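Local structure of aminoglycoside 6-adenylyltransferase (Bacillus subtilis, 2PBE) at residues Val188-Ile200 against Tyr220-Tyr233. The protein adenylates streptomycin, and streptidine, on the 6-hydroxyl using ATP or GTP, and so gives the bacterium resistance to streptomycin. Residues are numbered along the deposited sequence; the frame is centred on the assembly and turned at random.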
loop_
_atom_site.group_PDB
_atom_site.type_symbol
_atom_site.label_atom_id
_atom_site.label_comp_id
_atom_site.label_asym_id
_atom_site.label_seq_id
_atom_site.Cartn_x
_atom_site.Cartn_y
_atom_site.Cartn_z
ATOM N N VAL A 188 16.088 -2.835 -4.285
ATOM C CA VAL A 188 15.839 -4.266 -4.258
ATOM C C VAL A 188 14.649 -4.658 -3.403
ATOM O O VAL A 188 13.683 -5.192 -3.936
ATOM C CB VAL A 188 17.093 -5.004 -3.804
ATOM C CG1 VAL A 188 16.825 -6.491 -3.679
ATOM C CG2 VAL A 188 18.203 -4.736 -4.818
ATOM N N ARG A 189 14.713 -4.405 -2.091
ATOM C CA ARG A 189 13.607 -4.740 -1.198
ATOM C C ARG A 189 12.310 -4.039 -1.607
ATOM O O ARG A 189 11.238 -4.642 -1.540
ATOM C CB ARG A 189 13.939 -4.398 0.257
ATOM C CG ARG A 189 12.912 -4.943 1.232
ATOM C CD ARG A 189 13.195 -4.548 2.679
ATOM N NE ARG A 189 14.405 -5.156 3.226
ATOM C CZ ARG A 189 15.516 -4.482 3.513
ATOM N NH1 ARG A 189 15.575 -3.166 3.301
ATOM N NH2 ARG A 189 16.560 -5.118 4.022
ATOM N N PRO A 190 12.377 -2.760 -2.021
ATOM C CA PRO A 190 11.113 -2.128 -2.415
ATOM C C PRO A 190 10.426 -2.822 -3.594
ATOM O O PRO A 190 9.197 -2.778 -3.714
ATOM C CB PRO A 190 11.526 -0.686 -2.720
ATOM C CG PRO A 190 12.612 -0.452 -1.709
ATOM C CD PRO A 190 13.420 -1.731 -1.802
ATOM N N ASN A 191 11.199 -3.469 -4.460
ATOM C CA ASN A 191 10.572 -4.162 -5.588
ATOM C C ASN A 191 10.008 -5.507 -5.125
ATOM O O ASN A 191 9.002 -5.968 -5.638
ATOM C CB ASN A 191 11.546 -4.338 -6.756
ATOM C CG ASN A 191 11.569 -3.119 -7.673
ATOM O OD1 ASN A 191 12.377 -2.208 -7.507
ATOM N ND2 ASN A 191 10.659 -3.089 -8.634
ATOM N N LEU A 192 10.644 -6.121 -4.137
ATOM C CA LEU A 192 10.145 -7.370 -3.587
ATOM C C LEU A 192 8.750 -7.055 -3.023
ATOM O O LEU A 192 7.798 -7.822 -3.204
ATOM C CB LEU A 192 11.069 -7.857 -2.469
ATOM C CG LEU A 192 10.483 -8.872 -1.482
ATOM C CD1 LEU A 192 10.027 -10.141 -2.228
ATOM C CD2 LEU A 192 11.537 -9.221 -0.431
ATOM N N LEU A 193 8.643 -5.901 -2.367
ATOM C CA LEU A 193 7.386 -5.451 -1.790
ATOM C C LEU A 193 6.300 -5.237 -2.832
ATOM O O LEU A 193 5.137 -5.567 -2.597
ATOM C CB LEU A 193 7.601 -4.156 -1.031
ATOM C CG LEU A 193 8.018 -4.183 0.428
ATOM C CD1 LEU A 193 8.004 -2.759 0.931
ATOM C CD2 LEU A 193 7.048 -5.027 1.243
ATOM N N ARG A 194 6.672 -4.656 -3.971
ATOM C CA ARG A 194 5.718 -4.416 -5.050
ATOM C C ARG A 194 5.236 -5.757 -5.534
ATOM O O ARG A 194 4.050 -5.943 -5.764
ATOM C CB ARG A 194 6.377 -3.684 -6.220
ATOM C CG ARG A 194 5.428 -3.357 -7.359
ATOM C CD ARG A 194 6.148 -2.618 -8.460
ATOM N NE ARG A 194 6.799 -1.394 -7.983
ATOM C CZ ARG A 194 6.164 -0.238 -7.823
ATOM N NH1 ARG A 194 4.857 -0.130 -8.107
ATOM N NH2 ARG A 194 6.845 0.806 -7.371
HETATM N N MSE A 195 6.172 -6.685 -5.697
HETATM C CA MSE A 195 5.848 -8.037 -6.148
HETATM C C MSE A 195 4.871 -8.689 -5.170
HETATM O O MSE A 195 3.928 -9.377 -5.580
HETATM C CB MSE A 195 7.129 -8.885 -6.245
HETATM C CG MSE A 195 6.934 -10.216 -6.963
HETATM SE SE MSE A 195 6.039 -10.044 -8.700
HETATM C CE MSE A 195 7.531 -9.358 -9.789
HETATM N N MSE A 196 5.102 -8.474 -3.878
HETATM C CA MSE A 196 4.233 -9.042 -2.869
HETATM C C MSE A 196 2.876 -8.342 -2.900
HETATM O O MSE A 196 1.835 -8.975 -2.718
HETATM C CB MSE A 196 4.880 -8.901 -1.493
HETATM C CG MSE A 196 6.124 -9.757 -1.334
HETATM SE SE MSE A 196 7.119 -9.522 0.339
HETATM C CE MSE A 196 6.231 -10.785 1.511
ATOM N N ALA A 197 2.891 -7.038 -3.147
ATOM C CA ALA A 197 1.654 -6.278 -3.210
ATOM C C ALA A 197 0.836 -6.738 -4.410
ATOM O O ALA A 197 -0.388 -6.873 -4.314
ATOM C CB ALA A 197 1.949 -4.791 -3.306
ATOM N N TRP A 198 1.518 -6.994 -5.526
ATOM C CA TRP A 198 0.835 -7.446 -6.740
ATOM C C TRP A 198 0.192 -8.808 -6.492
ATOM O O TRP A 198 -0.839 -9.150 -7.083
ATOM C CB TRP A 198 1.809 -7.557 -7.913
ATOM C CG TRP A 198 2.174 -6.241 -8.604
ATOM C CD1 TRP A 198 1.511 -5.047 -8.496
ATOM C CD2 TRP A 198 3.209 -6.034 -9.576
ATOM N NE1 TRP A 198 2.060 -4.111 -9.340
ATOM C CE2 TRP A 198 3.102 -4.680 -10.019
ATOM C CE3 TRP A 198 4.222 -6.859 -10.128
ATOM C CZ2 TRP A 198 3.973 -4.118 -10.998
ATOM C CZ3 TRP A 198 5.095 -6.308 -11.111
ATOM C CH2 TRP A 198 4.955 -4.940 -11.529
ATOM N N HIS A 199 0.818 -9.596 -5.626
ATOM C CA HIS A 199 0.274 -10.899 -5.289
ATOM C C HIS A 199 -1.019 -10.698 -4.478
ATOM O O HIS A 199 -2.026 -11.342 -4.741
ATOM C CB HIS A 199 1.297 -11.688 -4.470
ATOM C CG HIS A 199 0.812 -13.032 -4.034
ATOM N ND1 HIS A 199 0.430 -14.005 -4.929
ATOM C CD2 HIS A 199 0.622 -13.550 -2.797
ATOM C CE1 HIS A 199 0.020 -15.071 -4.260
ATOM N NE2 HIS A 199 0.124 -14.819 -2.967
ATOM N N ILE A 200 -0.978 -9.793 -3.501
ATOM C CA ILE A 200 -2.133 -9.521 -2.636
ATOM C C ILE A 200 -3.253 -8.993 -3.546
ATOM O O ILE A 200 -4.429 -9.384 -3.444
ATOM C CB ILE A 200 -1.762 -8.461 -1.524
ATOM C CG1 ILE A 200 -0.697 -9.003 -0.552
ATOM C CG2 ILE A 200 -2.999 -8.079 -0.751
ATOM C CD1 ILE A 200 -1.089 -10.317 0.198
ATOM N N TYR A 220 -1.619 -4.981 4.858
ATOM C CA TYR A 220 -2.012 -5.719 3.674
ATOM C C TYR A 220 -1.454 -7.113 3.727
ATOM O O TYR A 220 -2.071 -8.050 3.245
ATOM C CB TYR A 220 -1.491 -5.031 2.437
ATOM C CG TYR A 220 -2.322 -3.841 2.045
ATOM C CD1 TYR A 220 -3.651 -4.003 1.569
ATOM C CD2 TYR A 220 -1.807 -2.527 2.175
ATOM C CE1 TYR A 220 -4.453 -2.876 1.234
ATOM C CE2 TYR A 220 -2.585 -1.401 1.860
ATOM C CZ TYR A 220 -3.906 -1.570 1.393
ATOM O OH TYR A 220 -4.639 -0.430 1.106
ATOM N N LEU A 221 -0.255 -7.233 4.291
ATOM C CA LEU A 221 0.424 -8.511 4.430
ATOM C C LEU A 221 -0.092 -9.232 5.662
ATOM O O LEU A 221 -0.445 -8.593 6.661
ATOM C CB LEU A 221 1.925 -8.287 4.597
ATOM C CG LEU A 221 2.881 -8.132 3.421
ATOM C CD1 LEU A 221 2.176 -7.548 2.221
ATOM C CD2 LEU A 221 4.027 -7.236 3.860
ATOM N N SER A 222 -0.137 -10.550 5.583
ATOM C CA SER A 222 -0.556 -11.360 6.703
ATOM C C SER A 222 0.640 -11.327 7.655
ATOM O O SER A 222 1.663 -10.708 7.341
ATOM C CB SER A 222 -0.831 -12.787 6.247
ATOM O OG SER A 222 0.340 -13.380 5.734
ATOM N N ASN A 223 0.529 -11.982 8.801
ATOM C CA ASN A 223 1.638 -11.973 9.746
ATOM C C ASN A 223 2.806 -12.781 9.211
ATOM O O ASN A 223 3.977 -12.447 9.458
ATOM C CB ASN A 223 1.192 -12.519 11.101
ATOM C CG ASN A 223 0.063 -11.708 11.696
ATOM O OD1 ASN A 223 0.055 -10.472 11.589
ATOM N ND2 ASN A 223 -0.900 -12.394 12.323
ATOM N N LYS A 224 2.491 -13.836 8.470
ATOM C CA LYS A 224 3.526 -14.670 7.906
ATOM C C LYS A 224 4.337 -13.841 6.912
ATOM O O LYS A 224 5.576 -13.842 6.949
ATOM C CB LYS A 224 2.902 -15.864 7.199
ATOM C CG LYS A 224 3.924 -16.874 6.706
ATOM C CD LYS A 224 3.312 -17.800 5.680
ATOM C CE LYS A 224 4.324 -18.802 5.155
ATOM N NZ LYS A 224 3.747 -19.621 4.061
ATOM N N GLU A 225 3.634 -13.118 6.045
ATOM C CA GLU A 225 4.261 -12.297 5.022
ATOM C C GLU A 225 5.068 -11.160 5.614
ATOM O O GLU A 225 6.059 -10.739 5.028
ATOM C CB GLU A 225 3.200 -11.754 4.065
ATOM C CG GLU A 225 2.303 -12.859 3.484
ATOM C CD GLU A 225 1.125 -12.329 2.673
ATOM O OE1 GLU A 225 0.413 -11.416 3.145
ATOM O OE2 GLU A 225 0.893 -12.845 1.561
ATOM N N TRP A 226 4.652 -10.657 6.775
ATOM C CA TRP A 226 5.400 -9.569 7.397
ATOM C C TRP A 226 6.645 -10.117 8.057
ATOM O O TRP A 226 7.654 -9.429 8.178
ATOM C CB TRP A 226 4.571 -8.838 8.450
ATOM C CG TRP A 226 5.078 -7.443 8.698
ATOM C CD1 TRP A 226 5.128 -6.400 7.785
ATOM C CD2 TRP A 226 5.567 -6.913 9.932
ATOM N NE1 TRP A 226 5.607 -5.254 8.382
ATOM C CE2 TRP A 226 5.888 -5.528 9.695
ATOM C CE3 TRP A 226 5.767 -7.455 11.222
ATOM C CZ2 TRP A 226 6.397 -4.679 10.711
ATOM C CZ3 TRP A 226 6.281 -6.597 12.253
ATOM C CH2 TRP A 226 6.586 -5.221 11.977
ATOM N N GLU A 227 6.562 -11.353 8.517
ATOM C CA GLU A 227 7.713 -11.963 9.141
ATOM C C GLU A 227 8.753 -12.254 8.069
ATOM O O GLU A 227 9.952 -12.150 8.317
ATOM C CB GLU A 227 7.321 -13.253 9.857
ATOM C CG GLU A 227 6.758 -13.007 11.246
ATOM C CD GLU A 227 6.547 -14.289 12.011
ATOM O OE1 GLU A 227 7.243 -15.287 11.703
ATOM O OE2 GLU A 227 5.692 -14.288 12.925
ATOM N N GLU A 228 8.290 -12.633 6.876
ATOM C CA GLU A 228 9.200 -12.928 5.782
ATOM C C GLU A 228 9.892 -11.641 5.383
ATOM O O GLU A 228 11.097 -11.616 5.144
ATOM C CB GLU A 228 8.454 -13.483 4.568
ATOM C CG GLU A 228 7.687 -14.752 4.807
ATOM C CD GLU A 228 6.871 -15.156 3.589
ATOM O OE1 GLU A 228 6.324 -14.244 2.927
ATOM O OE2 GLU A 228 6.766 -16.377 3.300
ATOM N N LEU A 229 9.129 -10.558 5.317
ATOM C CA LEU A 229 9.712 -9.287 4.941
ATOM C C LEU A 229 10.650 -8.849 6.049
ATOM O O LEU A 229 11.714 -8.301 5.785
ATOM C CB LEU A 229 8.634 -8.236 4.727
ATOM C CG LEU A 229 9.227 -6.881 4.362
ATOM C CD1 LEU A 229 9.941 -6.923 3.000
ATOM C CD2 LEU A 229 8.116 -5.870 4.348
HETATM N N MSE A 230 10.253 -9.106 7.288
HETATM C CA MSE A 230 11.094 -8.742 8.417
HETATM C C MSE A 230 12.411 -9.496 8.326
HETATM O O MSE A 230 13.469 -8.955 8.644
HETATM C CB MSE A 230 10.420 -9.060 9.765
HETATM C CG MSE A 230 9.418 -8.003 10.245
HETATM SE SE MSE A 230 10.036 -6.137 10.068
HETATM C CE MSE A 230 9.128 -5.630 8.422
ATOM N N SER A 231 12.359 -10.745 7.873
ATOM C CA SER A 231 13.568 -11.549 7.782
ATOM C C SER A 231 14.543 -11.044 6.739
ATOM O O SER A 231 15.661 -11.546 6.661
ATOM C CB SER A 231 13.235 -13.023 7.522
ATOM O OG SER A 231 12.678 -13.212 6.245
ATOM N N THR A 232 14.135 -10.057 5.943
ATOM C CA THR A 232 15.049 -9.514 4.940
ATOM C C THR A 232 15.907 -8.445 5.581
ATOM O O THR A 232 16.742 -7.833 4.926
ATOM C CB THR A 232 14.325 -8.868 3.777
ATOM O OG1 THR A 232 13.728 -7.643 4.216
ATOM C CG2 THR A 232 13.270 -9.808 3.237
ATOM N N TYR A 233 15.673 -8.187 6.856
ATOM C CA TYR A 233 16.454 -7.200 7.580
ATOM C C TYR A 233 17.392 -7.990 8.458
ATOM O O TYR A 233 16.971 -8.952 9.077
ATOM C CB TYR A 233 15.519 -6.355 8.436
ATOM C CG TYR A 233 14.718 -5.375 7.625
ATOM C CD1 TYR A 233 15.283 -4.146 7.236
ATOM C CD2 TYR A 233 13.388 -5.666 7.224
ATOM C CE1 TYR A 233 14.549 -3.208 6.462
ATOM C CE2 TYR A 233 12.634 -4.732 6.441
ATOM C CZ TYR A 233 13.232 -3.502 6.062
ATOM O OH TYR A 233 12.555 -2.588 5.273
#
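The Arg189 guanidinium lies flat on one face of the Tyr233 ring, planes 16° apart, with CZ 3.7 Å from the ring centroid: a cation-pi stack, offset toward the ring's rim. Thr232 lies at the NE and NH2 side of the guanidinium edge. Arg189 NE donates to Thr232 OG1 (2.8 Å), tilted slightly from the plane; Thr232 O lies in the guanidinium plane, though NH2 approaches it (2.9 Å) from above the carbonyl plane. This side-on grip, together with the stack, fixes the group's rotation. The arginine gets there on a chain extended to CD, then bent at chi3 (-67°). Thr232 OG1 in turn donates to Leu229 O, three residues back. At the other end, Ser222 N donates to Glu225 OE1 and Glu225 N, weakly, to Ser222 OG, a capping box starting helix 223-230; Ile200 CD1 comes up against both Glu225 carboxylate oxygens. Between them, Leu193 CD2 packs crosswise on Leu229 CD2, and Met196 CE sits 3.5 Å from Glu225 O, close to Glu228, whose carboxylate is held by Tyr255 and Lys254. The two segments' helix axes, nearly antiparallel, come within 11.9 Å. Short helix 223-230 thus flanks long helix 177-204, which also packs against helices 151-173 and 238-263 and touches strand 145-146.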